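Local coordinates for protein carboxypeptidase D (Drosophila melanogaster, PDB 3MN8) that releases C-terminal arginine and lysine residues from peptides and proteins with a catalytic zinc ion, processing peptide hormones, neuropeptides and growth factors, at residues 219-224 with 266-271; 253-258 with 329-334; 259-264 with 321-326. All coordinates share one frame; numbering follows the deposited sequence.

Interaction 1. Residues 219-224 with 266-271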
loop_
_atom_site.group_PDB
_atom_site.type_symbol
_atom_site.label_atom_id
_atom_site.label_comp_id
_atom_site.label_asym_id
_atom_site.label_seq_id
_atom_site.Cartn_x
_atom_site.Cartn_y
_atom_site.Cartn_z
ATOM N N GLY A 219 -8.326 14.680 5.800
ATOM C CA GLY A 219 -9.670 15.207 5.714
ATOM C C GLY A 219 -10.509 14.508 6.751
ATOM O O GLY A 219 -11.516 15.033 7.236
ATOM N N ALA A 220 -10.075 13.309 7.109
ATOM C CA ALA A 220 -10.795 12.543 8.107
ATOM C C ALA A 220 -9.835 11.552 8.726
ATOM O O ALA A 220 -8.671 11.505 8.347
ATOM C CB ALA A 220 -11.996 11.835 7.475
ATOM N N VAL A 221 -10.329 10.773 9.685
ATOM C CA VAL A 221 -9.515 9.795 10.393
ATOM C C VAL A 221 -10.189 8.427 10.348
ATOM O O VAL A 221 -11.074 8.139 11.159
ATOM C CB VAL A 221 -9.314 10.196 11.859
ATOM C CG1 VAL A 221 -8.149 9.417 12.447
ATOM C CG2 VAL A 221 -9.068 11.700 11.979
ATOM N N VAL A 222 -9.768 7.582 9.408
ATOM C CA VAL A 222 -10.458 6.313 9.168
ATOM C C VAL A 222 -9.686 5.400 8.213
ATOM O O VAL A 222 -8.922 5.865 7.362
ATOM C CB VAL A 222 -11.881 6.557 8.575
ATOM C CG1 VAL A 222 -11.773 7.119 7.149
ATOM C CG2 VAL A 222 -12.753 5.278 8.606
ATOM N N ALA A 223 -9.914 4.100 8.356
ATOM C CA ALA A 223 -9.295 3.102 7.509
ATOM C C ALA A 223 -10.330 2.570 6.505
ATOM O O ALA A 223 -11.291 1.877 6.885
ATOM C CB ALA A 223 -8.732 1.980 8.369
ATOM N N SER A 224 -10.116 2.912 5.230
ATOM C CA SER A 224 -11.060 2.634 4.147
ATOM C C SER A 224 -10.514 1.593 3.184
ATOM O O SER A 224 -9.331 1.602 2.852
ATOM C CB SER A 224 -11.362 3.924 3.373
ATOM O OG SER A 224 -12.325 3.728 2.344
ATOM N N ASN A 266 -15.424 8.414 15.831
ATOM C CA ASN A 266 -16.265 9.610 15.874
ATOM C C ASN A 266 -15.502 10.903 15.610
ATOM O O ASN A 266 -15.812 11.951 16.185
ATOM C CB ASN A 266 -16.986 9.697 17.216
ATOM C CG ASN A 266 -16.056 9.481 18.391
ATOM O OD1 ASN A 266 -14.848 9.291 18.219
ATOM N ND2 ASN A 266 -16.617 9.502 19.596
ATOM N N ASN A 267 -14.515 10.824 14.724
ATOM C CA ASN A 267 -13.621 11.943 14.457
ATOM C C ASN A 267 -14.143 12.830 13.332
ATOM O O ASN A 267 -14.936 12.376 12.506
ATOM C CB ASN A 267 -12.227 11.414 14.113
ATOM C CG ASN A 267 -11.786 10.280 15.038
ATOM O OD1 ASN A 267 -11.793 10.417 16.263
ATOM N ND2 ASN A 267 -11.405 9.154 14.451
ATOM N N CYS A 268 -13.704 14.089 13.323
ATOM C CA CYS A 268 -14.063 15.076 12.290
ATOM C C CYS A 268 -15.543 15.089 11.915
ATOM O O CYS A 268 -15.885 15.245 10.736
ATOM C CB CYS A 268 -13.220 14.892 11.013
ATOM S SG CYS A 268 -11.850 13.716 11.127
ATOM N N ASN A 269 -16.413 14.927 12.910
ATOM C CA ASN A 269 -17.860 14.856 12.676
ATOM C C ASN A 269 -18.301 13.563 11.971
ATOM O O ASN A 269 -19.488 13.385 11.660
ATOM C CB ASN A 269 -18.371 16.088 11.905
ATOM C CG ASN A 269 -18.354 17.365 12.745
ATOM O OD1 ASN A 269 -18.328 18.472 12.205
ATOM N ND2 ASN A 269 -18.375 17.214 14.069
ATOM N N ASP A 270 -17.349 12.661 11.731
ATOM C CA ASP A 270 -17.638 11.392 11.060
ATOM C C ASP A 270 -17.978 10.311 12.068
ATOM O O ASP A 270 -17.526 10.366 13.215
ATOM C CB ASP A 270 -16.443 10.934 10.230
ATOM C CG ASP A 270 -16.073 11.923 9.142
ATOM O OD1 ASP A 270 -16.984 12.571 8.587
ATOM O OD2 ASP A 270 -14.868 12.044 8.840
ATOM N N SER A 271 -18.777 9.336 11.637
ATOM C CA SER A 271 -19.079 8.175 12.467
ATOM C C SER A 271 -18.724 6.884 11.739
ATOM O O SER A 271 -19.460 6.432 10.856
ATOM C CB SER A 271 -20.547 8.159 12.882
ATOM O OG SER A 271 -20.855 6.981 13.617
#
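Cys268 and Val221 meet where the chain leading into strand 222-225 passes a tight loop turn, an example of packing around a disulfide whose other half lies outside the contact. The apolar part centres on sulfur. Cys268 SG lies 3.5 Å from Val221 CG2 and also rests against the backbone at Ala220 CA. Beyond it, SG is bonded to Cys308 SG in a disulfide. With CG1 of Val221 anti to the backbone N (chi1 -163°), the other methyl, CG2, is the one brought to the sulfur.

The polar part is slight. Asn267 ND2 reaches Val221 O in a long, weak hydrogen bond of 3.5 Å, fairly straight at 160°, while the side chains of Asn267 and Val221 cross at about a right angle. The same nitrogen is hydrogen-bonded to Ile261 O, so one amide group serves two backbone carbonyls. Asp270 contributes a carboxylate oxygen, OD2, beside the methyl of Ala220.

Within the loop, Asp270 N bonds to Asn267 O, closing a type I' beta turn with Cys268 and Asn269 at its corners. Ala220 lies about 4 Å from Glu305, the predicted proton donor/acceptor, by side-chain distance. With so little polar bonding across the contact, loop 266-271 is probably held mainly by apolar packing on Cys268 SG and by its disulfide to Cys308, which follows closely after Glu305 in sequence.

Interaction 2. Residues 253-258 with 329-334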
loop_
_atom_site.group_PDB
_atom_site.type_symbol
_atom_site.label_atom_id
_atom_site.label_comp_id
_atom_site.label_asym_id
_atom_site.label_seq_id
_atom_site.Cartn_x
_atom_site.Cartn_y
_atom_site.Cartn_z
ATOM N N HIS A 253 -8.598 -2.956 10.194
ATOM C CA HIS A 253 -8.683 -3.011 11.651
ATOM C C HIS A 253 -7.306 -3.012 12.268
ATOM O O HIS A 253 -7.100 -2.416 13.326
ATOM C CB HIS A 253 -9.459 -4.231 12.128
ATOM C CG HIS A 253 -10.914 -3.962 12.375
ATOM N ND1 HIS A 253 -11.923 -4.671 11.755
ATOM C CD2 HIS A 253 -11.530 -3.057 13.175
ATOM C CE1 HIS A 253 -13.096 -4.215 12.158
ATOM N NE2 HIS A 253 -12.885 -3.237 13.023
ATOM N N THR A 254 -6.364 -3.674 11.601
ATOM C CA THR A 254 -4.976 -3.665 12.055
ATOM C C THR A 254 -4.468 -2.239 12.257
ATOM O O THR A 254 -3.813 -1.939 13.250
ATOM C CB THR A 254 -4.040 -4.345 11.057
ATOM O OG1 THR A 254 -4.483 -5.685 10.818
ATOM C CG2 THR A 254 -2.635 -4.365 11.610
ATOM N N TYR A 255 -4.761 -1.361 11.302
ATOM C CA TYR A 255 -4.303 0.021 11.387
ATOM C C TYR A 255 -5.105 0.812 12.426
ATOM O O TYR A 255 -4.542 1.484 13.294
ATOM C CB TYR A 255 -4.380 0.705 10.015
ATOM C CG TYR A 255 -3.568 1.977 9.944
ATOM C CD1 TYR A 255 -4.044 3.162 10.513
ATOM C CD2 TYR A 255 -2.316 1.993 9.323
ATOM C CE1 TYR A 255 -3.299 4.339 10.460
ATOM C CE2 TYR A 255 -1.558 3.160 9.264
ATOM C CZ TYR A 255 -2.056 4.332 9.837
ATOM O OH TYR A 255 -1.318 5.494 9.786
ATOM N N SER A 256 -6.424 0.726 12.336
ATOM C CA SER A 256 -7.262 1.516 13.218
ATOM C C SER A 256 -7.101 1.052 14.665
ATOM O O SER A 256 -6.923 1.870 15.570
ATOM C CB SER A 256 -8.723 1.438 12.771
ATOM O OG SER A 256 -9.538 2.316 13.530
ATOM N N ASP A 257 -7.169 -0.260 14.879
ATOM C CA ASP A 257 -7.063 -0.821 16.228
ATOM C C ASP A 257 -5.808 -0.282 16.921
ATOM O O ASP A 257 -5.820 -0.009 18.120
ATOM C CB ASP A 257 -7.046 -2.363 16.199
ATOM C CG ASP A 257 -8.426 -2.974 15.930
ATOM O OD1 ASP A 257 -9.369 -2.211 15.655
ATOM O OD2 ASP A 257 -8.574 -4.222 15.993
ATOM N N ASN A 258 -4.733 -0.125 16.153
ATOM C CA ASN A 258 -3.462 0.363 16.683
ATOM C C ASN A 258 -3.314 1.886 16.694
ATOM O O ASN A 258 -2.244 2.407 16.999
ATOM C CB ASN A 258 -2.298 -0.268 15.921
ATOM C CG ASN A 258 -2.014 -1.684 16.379
ATOM O OD1 ASN A 258 -1.390 -1.898 17.424
ATOM N ND2 ASN A 258 -2.479 -2.663 15.607
ATOM N N LEU A 329 3.645 -0.083 11.218
ATOM C CA LEU A 329 4.444 -1.289 11.352
ATOM C C LEU A 329 3.563 -2.538 11.296
ATOM O O LEU A 329 3.814 -3.460 10.517
ATOM C CB LEU A 329 5.221 -1.257 12.667
ATOM C CG LEU A 329 6.559 -0.512 12.704
ATOM C CD1 LEU A 329 6.926 0.099 11.340
ATOM C CD2 LEU A 329 6.567 0.531 13.845
ATOM N N GLN A 330 2.530 -2.559 12.128
ATOM C CA GLN A 330 1.645 -3.711 12.213
ATOM C C GLN A 330 0.951 -4.025 10.889
ATOM O O GLN A 330 0.772 -5.188 10.544
ATOM C CB GLN A 330 0.625 -3.516 13.336
ATOM C CG GLN A 330 1.249 -3.564 14.706
ATOM C CD GLN A 330 2.034 -4.844 14.921
ATOM O OE1 GLN A 330 1.459 -5.919 15.049
ATOM N NE2 GLN A 330 3.356 -4.730 14.964
ATOM N N LEU A 331 0.559 -2.990 10.151
ATOM C CA LEU A 331 -0.066 -3.183 8.844
ATOM C C LEU A 331 0.941 -3.851 7.930
ATOM O O LEU A 331 0.621 -4.805 7.226
ATOM C CB LEU A 331 -0.510 -1.849 8.245
ATOM C CG LEU A 331 -1.319 -1.894 6.944
ATOM C CD1 LEU A 331 -1.758 -0.499 6.547
ATOM C CD2 LEU A 331 -0.514 -2.499 5.814
ATOM N N LEU A 332 2.166 -3.352 7.947
ATOM C CA LEU A 332 3.194 -3.935 7.098
ATOM C C LEU A 332 3.306 -5.416 7.377
ATOM O O LEU A 332 3.364 -6.213 6.451
ATOM C CB LEU A 332 4.542 -3.234 7.284
ATOM C CG LEU A 332 4.576 -1.832 6.650
ATOM C CD1 LEU A 332 5.812 -1.045 7.043
ATOM C CD2 LEU A 332 4.453 -1.915 5.142
ATOM N N ARG A 333 3.299 -5.790 8.654
ATOM C CA ARG A 333 3.437 -7.205 9.036
ATOM C C ARG A 333 2.254 -8.067 8.600
ATOM O O ARG A 333 2.325 -9.295 8.635
ATOM C CB ARG A 333 3.702 -7.353 10.534
ATOM C CG ARG A 333 4.830 -6.451 11.010
ATOM C CD ARG A 333 5.507 -6.936 12.283
ATOM N NE ARG A 333 6.466 -7.993 12.020
ATOM C CZ ARG A 333 7.773 -7.974 12.286
ATOM N NH1 ARG A 333 8.481 -9.043 11.973
ATOM N NH2 ARG A 333 8.379 -6.933 12.854
ATOM N N GLN A 334 1.176 -7.418 8.169
ATOM C CA GLN A 334 0.027 -8.120 7.606
ATOM C C GLN A 334 0.339 -8.671 6.204
ATOM O O GLN A 334 -0.362 -9.548 5.696
ATOM C CB GLN A 334 -1.189 -7.197 7.563
ATOM C CG GLN A 334 -1.861 -6.954 8.915
ATOM C CD GLN A 334 -2.599 -8.189 9.421
ATOM O OE1 GLN A 334 -3.592 -8.621 8.836
ATOM N NE2 GLN A 334 -2.111 -8.760 10.509
#
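Two nearly antiparallel helices pack here on one face of the central sheet, with Thr254 of helix 245-257 set against Gln330, Leu331 and Gln334 of helix 317-333. The short axes approach to 8.6 Å at 163°, and the CA atoms of Thr254 and Leu331 come within 5.9 Å. Leu331 also reaches Tyr96 and Leu212 of the sheet, while Tyr255 touches Phe216, as expected of neighbouring helices layered on an alpha/beta core.

Thr254 works with both its branches. Its methyl lies anti to the backbone N (chi1 -57° for OG1), which puts Thr254 CG2 3.7 Å from Gln330 O and also against Gln330 CB. The hydroxyl faces the bent side chain of Gln334 but is hydrogen-bonded to Gln250 O. Gln334 OE1 is in turn hydrogen-bonded to Gln250 NE2, so Gln250, one turn before Thr254, is bonded to both, through its backbone O and its side-chain NE2.

On the sheet side, Leu331 CD1 meets Tyr255 CD2 at 3.8 Å, approaching the ring obliquely; the hydroxyl of that ring is hydrogen-bonded to Asn324 OD1. Toward the helix end, Asn258 crosses Gln330 at about a right angle and lays ND2 over its CB and CG, each 3.9 Å away. That amide is held by Thr254 O, 2.8 Å from Asn258 ND2, in an almost straight bond lying in both the amide and carbonyl planes. With an alanine in place of Asn258, Thr254 O would probably lose this donor and a gap would open beside Gln330 CG.

Between 253-258 and 329-334 themselves the contact is thus made chiefly by methyls, methylenes and amide carbons, and its fit probably depends on shape, while polar bonds run to neighbouring turns of both helices.

Interaction 3. Residues 259-264 with 321-326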
loop_
_atom_site.group_PDB
_atom_site.type_symbol
_atom_site.label_atom_id
_atom_site.label_comp_id
_atom_site.label_asym_id
_atom_site.label_seq_id
_atom_site.Cartn_x
_atom_site.Cartn_y
_atom_site.Cartn_z
ATOM N N HIS A 259 -4.390 2.594 16.360
ATOM C CA HIS A 259 -4.361 4.048 16.274
ATOM C C HIS A 259 -5.301 4.602 17.328
ATOM O O HIS A 259 -6.516 4.500 17.195
ATOM C CB HIS A 259 -4.780 4.513 14.872
ATOM C CG HIS A 259 -4.530 5.972 14.613
ATOM N ND1 HIS A 259 -5.110 6.973 15.365
ATOM C CD2 HIS A 259 -3.775 6.597 13.677
ATOM C CE1 HIS A 259 -4.720 8.149 14.905
ATOM N NE2 HIS A 259 -3.906 7.951 13.883
ATOM N N PRO A 260 -4.740 5.192 18.385
ATOM C CA PRO A 260 -5.479 5.604 19.590
ATOM C C PRO A 260 -6.702 6.477 19.311
ATOM O O PRO A 260 -7.594 6.538 20.148
ATOM C CB PRO A 260 -4.447 6.423 20.368
ATOM C CG PRO A 260 -3.129 5.918 19.901
ATOM C CD PRO A 260 -3.316 5.558 18.452
ATOM N N ILE A 261 -6.731 7.153 18.168
ATOM C CA ILE A 261 -7.800 8.111 17.866
ATOM C C ILE A 261 -8.760 7.601 16.792
ATOM O O ILE A 261 -9.987 7.752 16.905
ATOM C CB ILE A 261 -7.216 9.482 17.434
ATOM C CG1 ILE A 261 -6.581 10.193 18.637
ATOM C CG2 ILE A 261 -8.294 10.358 16.776
ATOM C CD1 ILE A 261 -5.818 11.442 18.264
ATOM N N MET A 262 -8.181 7.004 15.754
ATOM C CA MET A 262 -8.930 6.334 14.691
ATOM C C MET A 262 -9.803 5.204 15.244
ATOM O O MET A 262 -10.945 5.045 14.837
ATOM C CB MET A 262 -7.957 5.791 13.636
ATOM C CG MET A 262 -8.613 5.227 12.383
ATOM S SD MET A 262 -7.343 4.786 11.176
ATOM C CE MET A 262 -6.593 6.387 10.915
ATOM N N ARG A 263 -9.253 4.432 16.177
ATOM C CA ARG A 263 -9.965 3.355 16.860
ATOM C C ARG A 263 -11.332 3.775 17.401
ATOM O O ARG A 263 -12.189 2.929 17.634
ATOM C CB ARG A 263 -9.094 2.834 18.007
ATOM C CG ARG A 263 -9.633 1.634 18.749
ATOM C CD ARG A 263 -8.576 1.102 19.709
ATOM N NE ARG A 263 -8.144 2.110 20.682
ATOM C CZ ARG A 263 -6.873 2.381 20.983
ATOM N NH1 ARG A 263 -5.887 1.728 20.387
ATOM N NH2 ARG A 263 -6.584 3.309 21.887
ATOM N N LYS A 264 -11.535 5.075 17.601
ATOM C CA LYS A 264 -12.750 5.585 18.256
ATOM C C LYS A 264 -13.977 5.655 17.343
ATOM O O LYS A 264 -15.060 5.174 17.693
ATOM C CB LYS A 264 -12.479 6.950 18.889
ATOM C CG LYS A 264 -11.349 6.917 19.905
ATOM C CD LYS A 264 -11.214 8.235 20.639
ATOM C CE LYS A 264 -10.261 8.096 21.812
ATOM N NZ LYS A 264 -10.727 7.055 22.777
ATOM N N TRP A 321 3.335 11.183 14.280
ATOM C CA TRP A 321 4.275 10.069 14.198
ATOM C C TRP A 321 4.016 9.013 15.279
ATOM O O TRP A 321 3.933 7.819 14.979
ATOM C CB TRP A 321 5.737 10.535 14.248
ATOM C CG TRP A 321 6.671 9.383 14.498
ATOM C CD1 TRP A 321 7.321 9.102 15.656
ATOM C CD2 TRP A 321 7.006 8.329 13.581
ATOM N NE1 TRP A 321 8.057 7.955 15.519
ATOM C CE2 TRP A 321 7.881 7.455 14.254
ATOM C CE3 TRP A 321 6.649 8.038 12.256
ATOM C CZ2 TRP A 321 8.414 6.308 13.648
ATOM C CZ3 TRP A 321 7.186 6.901 11.655
ATOM C CH2 TRP A 321 8.059 6.056 12.352
ATOM N N GLN A 322 3.879 9.451 16.529
ATOM C CA GLN A 322 3.710 8.519 17.639
ATOM C C GLN A 322 2.418 7.709 17.550
ATOM O O GLN A 322 2.378 6.554 17.981
ATOM C CB GLN A 322 3.784 9.240 18.981
ATOM C CG GLN A 322 4.830 8.659 19.905
ATOM C CD GLN A 322 6.239 8.905 19.405
ATOM O OE1 GLN A 322 7.090 8.013 19.439
ATOM N NE2 GLN A 322 6.493 10.123 18.931
ATOM N N ARG A 323 1.372 8.309 16.989
ATOM C CA ARG A 323 0.095 7.609 16.808
ATOM C C ARG A 323 0.143 6.554 15.702
ATOM O O ARG A 323 -0.285 5.409 15.890
ATOM C CB ARG A 323 -1.013 8.615 16.499
ATOM C CG ARG A 323 -1.050 9.758 17.482
ATOM C CD ARG A 323 -2.010 10.837 17.041
ATOM N NE ARG A 323 -2.366 11.739 18.133
ATOM C CZ ARG A 323 -3.037 12.869 17.956
ATOM N NH1 ARG A 323 -3.411 13.219 16.729
ATOM N NH2 ARG A 323 -3.331 13.644 18.994
ATOM N N ASN A 324 0.664 6.945 14.545
ATOM C CA ASN A 324 0.622 6.088 13.381
ATOM C C ASN A 324 1.746 5.070 13.377
ATOM O O ASN A 324 1.695 4.076 12.649
ATOM C CB ASN A 324 0.669 6.930 12.115
ATOM C CG ASN A 324 -0.554 7.813 11.960
ATOM O OD1 ASN A 324 -1.491 7.461 11.242
ATOM N ND2 ASN A 324 -0.555 8.966 12.635
ATOM N N LYS A 325 2.759 5.321 14.199
ATOM C CA LYS A 325 3.940 4.456 14.283
ATOM C C LYS A 325 3.609 2.958 14.324
ATOM O O LYS A 325 4.052 2.202 13.461
ATOM C CB LYS A 325 4.767 4.844 15.512
ATOM C CG LYS A 325 6.176 4.284 15.569
ATOM C CD LYS A 325 6.750 4.640 16.916
ATOM C CE LYS A 325 8.184 4.216 17.058
ATOM N NZ LYS A 325 8.717 4.718 18.353
ATOM N N ALA A 326 2.839 2.550 15.335
ATOM C CA ALA A 326 2.440 1.156 15.528
ATOM C C ALA A 326 1.539 0.615 14.407
ATOM O O ALA A 326 1.696 -0.533 13.959
ATOM C CB ALA A 326 1.753 0.992 16.877
#
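The imidazole of His259 has a neighbour over each face, both toward the rim. Arg323 CB lies over one, 4.2 Å from the ring centroid and 23° off its normal, a CH-pi contact displaced toward NE2 and CE1. Met262 CE occupies the opposite face. In the ring plane the two edges differ: ND1 accepts a hydrogen bond from Ile261 N at 3.2 Å, and CD2 faces Asn324 OD1 at 3.4 Å, with the Asn324 amide turned 81° from the ring. Keeping CG anti to the backbone N (chi1 -169°) turns the imidazole toward Arg323 and Asn324 of helix 317-333.

A second flat group, the guanidinium of Arg323, stretches past the loop on an extended chain, its plane well inclined to that of the imidazole. The methyl CD1 of Ile261 lies over one of its faces, although the modelled separation is too short to be taken literally. Pro260 completes the loop side, its CD 4.0 Å from Arg323 O.

Asn324 OD1 finds its main partner elsewhere, hydrogen-bonded to Tyr255 OH, and its ND2 bonds to Glu320 O one turn earlier. The asparagine amide therefore arrives at the histidine already fixed in its rotation.

Acceptance of a backbone N-H at ND1 is consistent with a ring whose proton sits on the other nitrogen, and the nearby Arg323 would probably disfavour a positive charge on it. The loop is thus joined to the helix mainly, it seems, by CH-pi and van der Waals contact, with the histidine oriented from its own side of the contact.

In the fold
Along the chain the segments run 219-224, 253-258, 259-264, 266-271, 321-326 and 329-334, so interactions 2 and 3 pair the same regions in reverse order, whereas interaction 1 alternates with both. Interactions 2 and 3 share helix 317-333, with centres about 10 Å apart; the centre of interaction 1 lies about 13 Å from that of interaction 3 and about 17 Å from that of interaction 2. Met262, packing on Val221, bridges interactions 1 and 3, and Asp257 O bonded to Arg263 NH1 ties the end of helix 245-257 to its following loop. Together they appear to tie the chain between strand 222-225, near the zinc site, and strand 276-278 to helix 317-333, within the peptidase M14 domain.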